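Local structure of UPF0141 protein yjdB (Campylobacter jejuni subsp. jejuni HB93-13, 4TN0) at residues G240-Y243 / A244-P247; E26-A30 / A31-L35. The protein probably transfers phosphoethanolamine groups in the periplasm, through a zinc-dependent domain of the alkaline phosphatase superfamily. All coordinates share one frame; numbering follows the deposited sequence.

In the fold
Both contacts are local turns in loops at the zinc-site side of an alkaline phosphatase-like domain. Contact 2 comes first along the chain. It turns the loop from strand 18-24 to strand 53-59, and its first residue, Glu26, is a zinc ligand with Asp226, His227 and the phosphorylated Thr65. Contact 1, much later, reverses the loop between strand 237-238 and helix 248-251. That helix leads into strand 252-259, where His252 makes a backbone hydrogen bond with Ala30 of contact 2. The contacts follow in series and do not nest or cross. The centres of contacts 1 and 2 are about 17 Å apart, with nearest atoms about 8 Å apart. Contact 2 is buried, whereas contact 1 lies at the surface.

Contact 1 of 2, residues G240-Y243 / A244-P247; sequences GMPY and AIAP
Pro242 and Ile245 close a tight turn, in which Ile245 N donates to Pro242 O at 3.0 Å. One residue on, Ala246 N donates to Tyr243 O at 3.1 Å. These are two overlapping type I turns, 242-245 and 243-246. Both donors sit well above the carbonyl planes, the second by 71°. The two bonds fold 244-247 back beside 240-243.

Met241 carries most of the side-chain contact. Its CG is anti to the backbone N (chi1 -178°), and this sends the chain toward 244-247. Met241 CG meets Ile245 CG1 at 3.8 Å, with the two side chains crossing at about a right angle. Further out, Met241 SD lies 3.7 Å from Pro247 CD. Nearer the backbone, Met241 CB lies 4.2 Å from Ala246 CB. Ile245 CG1 stands between its own backbone N and carbonyl carbon (chi1 69°). From there Ile245 CG1 lies 3.5 Å from Pro242 O and 4.3 Å from Pro242 CB.

The Tyr243 side chain touches Thr63 and Arg78, and its OH bonds to Ser60 O. Met241 O is hydrogen-bonded to Thr63 OG1, and Met241 N to Gln250 OE1.

The contact therefore combines two backbone bonds with a small apolar patch at the surface. Polar links to the rest of the domain include the Tyr243 hydroxyl and the Met241 backbone.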
# COMPACT_ATOMS: atom_id res chain seq x y z
N GLY A 240 1.27 -0.36 16.96
CA GLY A 240 2.50 0.16 17.49
C GLY A 240 3.16 -0.66 18.59
O GLY A 240 4.05 -0.15 19.27
N MET A 241 2.73 -1.91 18.79
CA MET A 241 3.39 -2.79 19.78
C MET A 241 4.81 -3.14 19.26
O MET A 241 4.99 -3.34 18.06
CB MET A 241 2.55 -4.05 20.02
CG MET A 241 3.11 -5.03 21.06
SD MET A 241 2.03 -6.41 21.53
CE MET A 241 0.82 -5.59 22.57
N PRO A 242 5.82 -3.19 20.15
CA PRO A 242 7.17 -3.50 19.62
C PRO A 242 7.18 -4.76 18.72
O PRO A 242 6.58 -5.78 19.05
CB PRO A 242 8.01 -3.69 20.88
CG PRO A 242 7.31 -2.75 21.91
CD PRO A 242 5.83 -2.87 21.59
N TYR A 243 7.80 -4.63 17.56
CA TYR A 243 7.67 -5.62 16.51
C TYR A 243 7.90 -7.04 16.96
O TYR A 243 7.14 -7.93 16.60
CB TYR A 243 8.65 -5.28 15.38
CG TYR A 243 8.34 -5.99 14.07
CD1 TYR A 243 8.85 -7.25 13.78
CD2 TYR A 243 7.47 -5.41 13.15
CE1 TYR A 243 8.54 -7.89 12.58
CE2 TYR A 243 7.16 -6.03 11.98
CZ TYR A 243 7.68 -7.27 11.69
OH TYR A 243 7.32 -7.85 10.49
N ALA A 244 8.96 -7.24 17.75
CA ALA A 244 9.39 -8.58 18.13
C ALA A 244 8.33 -9.31 19.00
O ALA A 244 8.25 -10.54 18.99
CB ALA A 244 10.75 -8.52 18.85
N ILE A 245 7.51 -8.56 19.73
CA ILE A 245 6.52 -9.25 20.54
C ILE A 245 5.13 -9.06 19.97
O ILE A 245 4.17 -9.58 20.52
CB ILE A 245 6.49 -8.76 22.00
CG1 ILE A 245 5.96 -7.33 22.07
CG2 ILE A 245 7.84 -8.86 22.62
CD1 ILE A 245 5.75 -6.81 23.50
N ALA A 246 5.02 -8.35 18.85
CA ALA A 246 3.71 -8.00 18.30
C ALA A 246 2.98 -9.23 17.76
O ALA A 246 3.60 -10.11 17.19
CB ALA A 246 3.85 -6.94 17.19
N PRO A 247 1.65 -9.28 17.93
CA PRO A 247 0.87 -10.34 17.28
C PRO A 247 0.86 -10.16 15.76
O PRO A 247 1.02 -9.03 15.25
CB PRO A 247 -0.55 -10.14 17.85
CG PRO A 247 -0.60 -8.69 18.19
CD PRO A 247 0.79 -8.30 18.62

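Contact 2 of 2, residues E26-A30 / A31-L35; sequences ETARA and ANYSL
Asn32 OD1 is gripped by two nitrogens of Arg29, with NE at 2.8 Å and NH2 at 3.1 Å. The oxygen lies at the guanidinium edge, in its plane. Both donors come from the same face of the amide, whose plane is turned 69° from the guanidinium. NE stands well above the amide plane, and NH2 is tilted only 20° from it. The Arg29 chain runs extended from CG to NE, which carries the guanidinium out to Asn32. NH1 forms a salt bridge with Glu233, so the group has a second partner, on another nitrogen.

The backbone makes a short 3-10-like turn at Ala30 and Ala31. Tyr33 N donates to Ala30 O at 2.9 Å, and a weak bond runs from Asn32 N to Arg29 O. The Tyr33 ring turns its edge to the chain before it: CD1 is 3.2 Å from Arg29 O, and OH is 3.5 Å from Ala28 CB. That OH is hydrogen-bonded to Tyr223 OH.

Upstream, Thr27 OG1 donates to Glu26 OE2, the oxygen that binds zinc. The turn is buried between helix 186-211, where Leu197 touches Ala28, Asn32 and Tyr33, and strand 252-259, where His252 meets Ala30 and Pro254 and Ile256 meet Tyr33.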
# COMPACT_ATOMS: atom_id res chain seq x y z
N GLU A 26 -3.43 1.95 5.15
CA GLU A 26 -3.33 2.41 6.51
C GLU A 26 -4.12 1.47 7.42
O GLU A 26 -5.33 1.30 7.24
CB GLU A 26 -3.85 3.86 6.63
CG GLU A 26 -3.94 4.37 8.07
CD GLU A 26 -2.57 4.49 8.71
OE1 GLU A 26 -1.91 5.54 8.54
OE2 GLU A 26 -2.14 3.49 9.33
N THR A 27 -3.40 0.82 8.34
CA THR A 27 -3.97 0.06 9.46
C THR A 27 -4.69 -1.25 9.02
O THR A 27 -5.12 -2.07 9.85
CB THR A 27 -4.92 1.01 10.28
OG1 THR A 27 -4.16 2.13 10.78
CG2 THR A 27 -5.61 0.31 11.43
N ALA A 28 -4.79 -1.47 7.71
CA ALA A 28 -5.40 -2.70 7.23
C ALA A 28 -4.53 -3.94 7.54
O ALA A 28 -3.32 -3.93 7.30
CB ALA A 28 -5.68 -2.62 5.74
N ARG A 29 -5.18 -4.99 8.04
CA ARG A 29 -4.50 -6.19 8.43
C ARG A 29 -5.00 -7.31 7.54
O ARG A 29 -6.18 -7.33 7.18
CB ARG A 29 -4.75 -6.51 9.91
CG ARG A 29 -6.08 -7.19 10.23
CD ARG A 29 -6.36 -7.19 11.73
NE ARG A 29 -7.43 -8.11 12.08
CZ ARG A 29 -7.82 -8.39 13.32
NH1 ARG A 29 -7.24 -7.81 14.36
NH2 ARG A 29 -8.80 -9.26 13.53
N ALA A 30 -4.10 -8.24 7.20
CA ALA A 30 -4.36 -9.30 6.23
C ALA A 30 -5.44 -10.28 6.68
O ALA A 30 -6.20 -10.79 5.85
CB ALA A 30 -3.06 -10.06 5.93
N ALA A 31 -5.48 -10.59 7.98
CA ALA A 31 -6.38 -11.59 8.55
C ALA A 31 -7.86 -11.31 8.25
O ALA A 31 -8.71 -12.18 8.45
CB ALA A 31 -6.17 -11.70 10.07
N ASN A 32 -8.17 -10.09 7.83
CA ASN A 32 -9.57 -9.74 7.56
C ASN A 32 -9.81 -9.51 6.07
O ASN A 32 -10.71 -8.78 5.68
CB ASN A 32 -9.99 -8.51 8.36
CG ASN A 32 -10.18 -8.81 9.83
OD1 ASN A 32 -9.31 -9.39 10.48
ND2 ASN A 32 -11.31 -8.41 10.36
N TYR A 33 -8.96 -10.09 5.25
CA TYR A 33 -9.13 -10.06 3.80
C TYR A 33 -9.77 -11.36 3.33
O TYR A 33 -9.30 -12.46 3.64
CB TYR A 33 -7.78 -9.77 3.12
CG TYR A 33 -7.51 -8.29 3.05
CD1 TYR A 33 -7.33 -7.54 4.21
CD2 TYR A 33 -7.50 -7.62 1.82
CE1 TYR A 33 -7.12 -6.17 4.15
CE2 TYR A 33 -7.29 -6.24 1.75
CZ TYR A 33 -7.11 -5.52 2.93
OH TYR A 33 -6.91 -4.17 2.89
N SER A 34 -10.93 -11.25 2.68
CA SER A 34 -11.61 -12.43 2.16
C SER A 34 -10.84 -13.01 0.96
O SER A 34 -10.96 -14.20 0.66
CB SER A 34 -13.06 -12.10 1.79
OG SER A 34 -13.14 -10.98 0.91
N LEU A 35 -10.05 -12.18 0.28
CA LEU A 35 -9.12 -12.63 -0.76
C LEU A 35 -8.15 -13.67 -0.23
O LEU A 35 -7.57 -14.44 -0.99
CB LEU A 35 -8.34 -11.43 -1.34
CG LEU A 35 -9.02 -10.59 -2.43
CD1 LEU A 35 -8.39 -9.21 -2.59
CD2 LEU A 35 -9.04 -11.31 -3.77